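PDB 5E9T: UDP-N-acetylglucosamine--peptide N-acetylglucosaminyltransferase stabilizing protein GtfB from Streptococcus gordonii, which helps its partner GtfA attach the first GlcNAc from UDP-GlcNAc to the serine-rich repeat adhesin GspB, acting as the substrate-binding subunit of their heterotetramer. Local coordinates for residues 138-151 against 154-166. Sequence-based numbering, arbitrary orientation.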
loop_
_atom_site.group_PDB
_atom_site.type_symbol
_atom_site.label_atom_id
_atom_site.label_comp_id
_atom_site.label_asym_id
_atom_site.label_seq_id
_atom_site.Cartn_x
_atom_site.Cartn_y
_atom_site.Cartn_z
ATOM N N ALA B 138 1.742 -21.865 9.717
ATOM C CA ALA B 138 1.959 -22.550 8.452
ATOM C C ALA B 138 0.690 -23.289 8.048
ATOM O O ALA B 138 0.177 -24.115 8.808
ATOM C CB ALA B 138 3.132 -23.518 8.566
ATOM N N PHE B 139 0.175 -22.983 6.856
ATOM C CA PHE B 139 -0.972 -23.724 6.339
ATOM C C PHE B 139 -0.536 -25.037 5.701
ATOM O O PHE B 139 -0.932 -26.117 6.149
ATOM C CB PHE B 139 -1.756 -22.885 5.331
ATOM C CG PHE B 139 -2.796 -23.673 4.593
ATOM C CD1 PHE B 139 -3.828 -24.291 5.281
ATOM C CD2 PHE B 139 -2.739 -23.811 3.218
ATOM C CE1 PHE B 139 -4.786 -25.027 4.610
ATOM C CE2 PHE B 139 -3.698 -24.545 2.540
ATOM C CZ PHE B 139 -4.722 -25.155 3.238
ATOM N N ASN B 140 0.259 -24.964 4.636
ATOM C CA ASN B 140 0.747 -26.168 3.980
ATOM C C ASN B 140 2.109 -25.884 3.358
ATOM O O ASN B 140 2.619 -24.762 3.409
ATOM C CB ASN B 140 -0.255 -26.677 2.933
ATOM C CG ASN B 140 -0.422 -25.731 1.751
ATOM O OD1 ASN B 140 0.328 -24.772 1.579
ATOM N ND2 ASN B 140 -1.411 -26.016 0.915
ATOM N N THR B 141 2.687 -26.919 2.752
ATOM C CA THR B 141 3.881 -26.777 1.935
ATOM C C THR B 141 3.726 -27.650 0.702
ATOM O O THR B 141 3.402 -28.834 0.819
ATOM C CB THR B 141 5.147 -27.176 2.698
ATOM O OG1 THR B 141 5.312 -26.323 3.839
ATOM C CG2 THR B 141 6.364 -27.055 1.792
ATOM N N THR B 142 3.940 -27.061 -0.469
ATOM C CA THR B 142 3.911 -27.786 -1.729
ATOM C C THR B 142 5.338 -28.023 -2.199
ATOM O O THR B 142 6.191 -27.136 -2.094
ATOM C CB THR B 142 3.134 -27.007 -2.793
ATOM O OG1 THR B 142 1.801 -26.763 -2.333
ATOM C CG2 THR B 142 3.081 -27.780 -4.105
ATOM N N TYR B 143 5.601 -29.225 -2.702
ATOM C CA TYR B 143 6.896 -29.570 -3.272
ATOM C C TYR B 143 6.697 -29.862 -4.752
ATOM O O TYR B 143 5.874 -30.708 -5.118
ATOM C CB TYR B 143 7.518 -30.761 -2.537
ATOM C CG TYR B 143 7.686 -30.526 -1.047
ATOM C CD1 TYR B 143 6.639 -30.773 -0.165
ATOM C CD2 TYR B 143 8.886 -30.054 -0.523
ATOM C CE1 TYR B 143 6.779 -30.560 1.195
ATOM C CE2 TYR B 143 9.038 -29.838 0.840
ATOM C CZ TYR B 143 7.978 -30.094 1.695
ATOM O OH TYR B 143 8.110 -29.884 3.051
ATOM N N TYR B 144 7.443 -29.156 -5.597
ATOM C CA TYR B 144 7.231 -29.162 -7.037
ATOM C C TYR B 144 8.302 -29.981 -7.739
ATOM O O TYR B 144 9.448 -30.056 -7.287
ATOM C CB TYR B 144 7.250 -27.742 -7.613
ATOM C CG TYR B 144 6.322 -26.771 -6.932
ATOM C CD1 TYR B 144 6.752 -26.022 -5.847
ATOM C CD2 TYR B 144 5.021 -26.593 -7.381
ATOM C CE1 TYR B 144 5.910 -25.125 -5.221
ATOM C CE2 TYR B 144 4.172 -25.700 -6.760
ATOM C CZ TYR B 144 4.620 -24.968 -5.682
ATOM O OH TYR B 144 3.776 -24.075 -5.064
ATOM N N SER B 145 7.921 -30.579 -8.865
ATOM C CA SER B 145 8.914 -31.191 -9.728
ATOM C C SER B 145 9.713 -30.094 -10.425
ATOM O O SER B 145 9.428 -28.901 -10.297
ATOM C CB SER B 145 8.246 -32.113 -10.747
ATOM O OG SER B 145 7.572 -31.371 -11.752
ATOM N N THR B 146 10.720 -30.498 -11.193
ATOM C CA THR B 146 11.455 -29.510 -11.969
ATOM C C THR B 146 10.634 -28.975 -13.132
ATOM O O THR B 146 11.056 -28.009 -13.778
ATOM C CB THR B 146 12.772 -30.104 -12.465
ATOM O OG1 THR B 146 12.521 -31.357 -13.109
ATOM C CG2 THR B 146 13.720 -30.322 -11.290
ATOM N N ASP B 147 9.481 -29.579 -13.408
ATOM C CA ASP B 147 8.527 -29.079 -14.385
ATOM C C ASP B 147 7.424 -28.243 -13.753
ATOM O O ASP B 147 6.524 -27.791 -14.466
ATOM C CB ASP B 147 7.912 -30.248 -15.158
ATOM C CG ASP B 147 8.959 -31.114 -15.820
ATOM O OD1 ASP B 147 9.820 -30.558 -16.534
ATOM O OD2 ASP B 147 8.934 -32.346 -15.612
ATOM N N GLY B 148 7.467 -28.036 -12.438
ATOM C CA GLY B 148 6.476 -27.213 -11.773
ATOM C C GLY B 148 5.165 -27.897 -11.458
ATOM O O GLY B 148 4.120 -27.239 -11.442
ATOM N N GLN B 149 5.188 -29.196 -11.187
ATOM C CA GLN B 149 3.986 -29.969 -10.923
ATOM C C GLN B 149 3.952 -30.365 -9.454
ATOM O O GLN B 149 4.997 -30.501 -8.813
ATOM C CB GLN B 149 3.940 -31.219 -11.801
ATOM C CG GLN B 149 4.503 -30.992 -13.188
ATOM C CD GLN B 149 3.752 -31.756 -14.253
ATOM O OE1 GLN B 149 2.754 -32.421 -13.971
ATOM N NE2 GLN B 149 4.225 -31.664 -15.489
ATOM N N GLU B 150 2.750 -30.560 -8.915
ATOM C CA GLU B 150 2.669 -30.876 -7.496
ATOM C C GLU B 150 3.072 -32.332 -7.312
ATOM O O GLU B 150 2.390 -33.242 -7.795
ATOM C CB GLU B 150 1.255 -30.643 -6.970
ATOM C CG GLU B 150 0.472 -29.516 -7.619
ATOM C CD GLU B 150 -0.869 -29.276 -6.929
ATOM O OE1 GLU B 150 -0.885 -28.675 -5.833
ATOM O OE2 GLU B 150 -1.910 -29.700 -7.476
ATOM N N ARG B 151 4.210 -32.558 -6.661
ATOM C CA ARG B 151 4.580 -33.889 -6.200
ATOM C C ARG B 151 4.099 -34.180 -4.781
ATOM O O ARG B 151 3.612 -35.282 -4.509
ATOM C CB ARG B 151 6.092 -34.084 -6.328
ATOM C CG ARG B 151 6.566 -34.098 -7.786
ATOM C CD ARG B 151 6.166 -35.392 -8.490
ATOM N NE ARG B 151 5.184 -35.216 -9.564
ATOM C CZ ARG B 151 5.494 -35.084 -10.851
ATOM N NH1 ARG B 151 6.764 -35.092 -11.234
ATOM N NH2 ARG B 151 4.537 -34.941 -11.758
ATOM N N GLU B 154 1.716 -31.150 1.682
ATOM C CA GLU B 154 1.614 -31.551 3.083
ATOM C C GLU B 154 0.786 -30.519 3.832
ATOM O O GLU B 154 1.219 -29.377 4.017
ATOM C CB GLU B 154 2.984 -31.722 3.736
ATOM C CG GLU B 154 2.877 -32.005 5.233
ATOM C CD GLU B 154 4.089 -32.719 5.804
ATOM O OE1 GLU B 154 5.057 -32.959 5.051
ATOM O OE2 GLU B 154 4.068 -33.049 7.012
ATOM N N ASN B 155 -0.393 -30.936 4.282
ATOM C CA ASN B 155 -1.274 -30.076 5.059
ATOM C C ASN B 155 -0.751 -30.004 6.488
ATOM O O ASN B 155 -0.659 -31.028 7.170
ATOM C CB ASN B 155 -2.697 -30.630 5.017
ATOM C CG ASN B 155 -3.712 -29.702 5.643
ATOM O OD1 ASN B 155 -3.499 -29.158 6.728
ATOM N ND2 ASN B 155 -4.836 -29.517 4.958
ATOM N N HIS B 156 -0.412 -28.799 6.944
ATOM C CA HIS B 156 0.197 -28.655 8.260
ATOM C C HIS B 156 -0.823 -28.621 9.391
ATOM O O HIS B 156 -0.446 -28.828 10.548
ATOM C CB HIS B 156 1.063 -27.393 8.309
ATOM C CG HIS B 156 2.271 -27.459 7.426
ATOM N ND1 HIS B 156 3.034 -28.599 7.297
ATOM C CD2 HIS B 156 2.842 -26.532 6.622
ATOM C CE1 HIS B 156 4.026 -28.369 6.456
ATOM N NE2 HIS B 156 3.930 -27.124 6.029
ATOM N N VAL B 157 -2.094 -28.350 9.096
ATOM C CA VAL B 157 -3.101 -28.354 10.151
ATOM C C VAL B 157 -3.553 -29.776 10.465
ATOM O O VAL B 157 -3.635 -30.170 11.634
ATOM C CB VAL B 157 -4.288 -27.452 9.768
ATOM C CG1 VAL B 157 -5.281 -27.380 10.917
ATOM C CG2 VAL B 157 -3.799 -26.061 9.401
ATOM N N THR B 158 -3.872 -30.561 9.433
ATOM C CA THR B 158 -4.332 -31.929 9.641
ATOM C C THR B 158 -3.211 -32.959 9.661
ATOM O O THR B 158 -3.432 -34.079 10.134
ATOM C CB THR B 158 -5.326 -32.337 8.548
ATOM O OG1 THR B 158 -4.625 -32.533 7.313
ATOM C CG2 THR B 158 -6.386 -31.271 8.360
ATOM N N GLY B 159 -2.020 -32.614 9.174
ATOM C CA GLY B 159 -0.964 -33.586 8.988
ATOM C C GLY B 159 -1.042 -34.388 7.705
ATOM O O GLY B 159 -0.047 -35.020 7.327
ATOM N N ASP B 160 -2.185 -34.381 7.020
ATOM C CA ASP B 160 -2.354 -35.191 5.818
ATOM C C ASP B 160 -1.322 -34.817 4.762
ATOM O O ASP B 160 -1.115 -33.636 4.466
ATOM C CB ASP B 160 -3.766 -35.016 5.254
ATOM C CG ASP B 160 -4.841 -35.497 6.208
ATOM O OD1 ASP B 160 -4.740 -36.641 6.698
ATOM O OD2 ASP B 160 -5.790 -34.731 6.471
ATOM N N ILE B 161 -0.672 -35.829 4.194
ATOM C CA ILE B 161 0.305 -35.643 3.128
ATOM C C ILE B 161 -0.277 -36.237 1.856
ATOM O O ILE B 161 -0.538 -37.444 1.789
ATOM C CB ILE B 161 1.656 -36.289 3.472
ATOM C CG1 ILE B 161 2.294 -35.586 4.671
ATOM C CG2 ILE B 161 2.583 -36.257 2.261
ATOM C CD1 ILE B 161 3.671 -36.112 5.020
ATOM N N ILE B 162 -0.486 -35.393 0.852
ATOM C CA ILE B 162 -0.999 -35.827 -0.441
ATOM C C ILE B 162 0.197 -36.024 -1.355
ATOM O O ILE B 162 0.883 -35.061 -1.718
ATOM C CB ILE B 162 -1.996 -34.822 -1.032
ATOM C CG1 ILE B 162 -3.119 -34.533 -0.036
ATOM C CG2 ILE B 162 -2.580 -35.358 -2.332
ATOM C CD1 ILE B 162 -4.121 -33.525 -0.543
ATOM N N LEU B 163 0.447 -37.275 -1.723
ATOM C CA LEU B 163 1.572 -37.652 -2.568
ATOM C C LEU B 163 1.041 -38.002 -3.948
ATOM O O LEU B 163 0.292 -38.973 -4.097
ATOM C CB LEU B 163 2.328 -38.838 -1.969
ATOM C CG LEU B 163 3.473 -39.406 -2.809
ATOM C CD1 LEU B 163 4.486 -38.321 -3.111
ATOM C CD2 LEU B 163 4.140 -40.570 -2.099
ATOM N N THR B 164 1.411 -37.213 -4.950
ATOM C CA THR B 164 1.132 -37.573 -6.334
ATOM C C THR B 164 2.435 -37.517 -7.117
ATOM O O THR B 164 2.946 -36.432 -7.415
ATOM C CB THR B 164 0.070 -36.659 -6.950
ATOM O OG1 THR B 164 -0.251 -37.119 -8.268
ATOM C CG2 THR B 164 0.541 -35.205 -6.999
ATOM N N LEU B 165 2.945 -38.687 -7.483
ATOM C CA LEU B 165 4.147 -38.789 -8.290
ATOM C C LEU B 165 3.739 -38.903 -9.753
ATOM O O LEU B 165 2.555 -38.995 -10.084
ATOM C CB LEU B 165 4.995 -39.972 -7.825
ATOM C CG LEU B 165 5.377 -39.906 -6.343
ATOM C CD1 LEU B 165 6.025 -41.198 -5.868
ATOM C CD2 LEU B 165 6.298 -38.731 -6.115
ATOM N N ASP B 166 4.720 -38.914 -10.647
ATOM C CA ASP B 166 4.407 -38.841 -12.067
ATOM C C ASP B 166 3.834 -40.162 -12.566
ATOM O O ASP B 166 4.343 -41.238 -12.238
ATOM C CB ASP B 166 5.646 -38.467 -12.872
ATOM C CG ASP B 166 5.360 -38.371 -14.356
ATOM O OD1 ASP B 166 4.179 -38.190 -14.726
ATOM O OD2 ASP B 166 6.313 -38.477 -15.155
#
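The imidazole of His-156 lies against the strand 138-144, its CD2 3.4 Å from Asn-140 CA and 3.6 Å from the methyl CB of Ala-138. With CG beside its own backbone N (chi1 -67°), the ring runs back along its neighbour strand and brings NE2 to Thr-141 OG1 at 2.7 Å. That hydroxyl meets the ring at its edge, in plane, in a hydrogen bond that either partner could donate; Thr-130 on the next strand also bonds to it. Glu-154 O sits over one face of the same imidazole. Beneath these side chains the backbones pair: His-156 N donates to Phe-139 O, while Thr-141 and Glu-154 exchange two bonds, the one from Glu-154 N to Thr-141 O nearly straight at 176°. Asn-155 then turns the chain, its OD1 taking Val-157 N in the carbonyl plane and Thr-158 N from above it, an Asx turn extended into an Asx motif.

At the other end Arg-151 spans to 164-166. Thr-164 N reaches Arg-151 O at 3.0 Å, and NE returns a weak bond to Thr-164 O. Bends at chi2 and chi3 lay the arginine along 164-166, where its guanidinium has Asp-166 N above the centre of one face. The Asp-166 carboxylate is almost parallel to it, but OD1 lies 4.4 Å from NH2, too far for a salt bridge.

Glu-150 makes salt bridges to Arg-146 and Arg-165 of the Gtf1 chain. Together the segments form two successive hairpins, 138-144/150-155 and 150-155/161-163, a meander within GtfB's large antiparallel sheet at its interface with Gtf1.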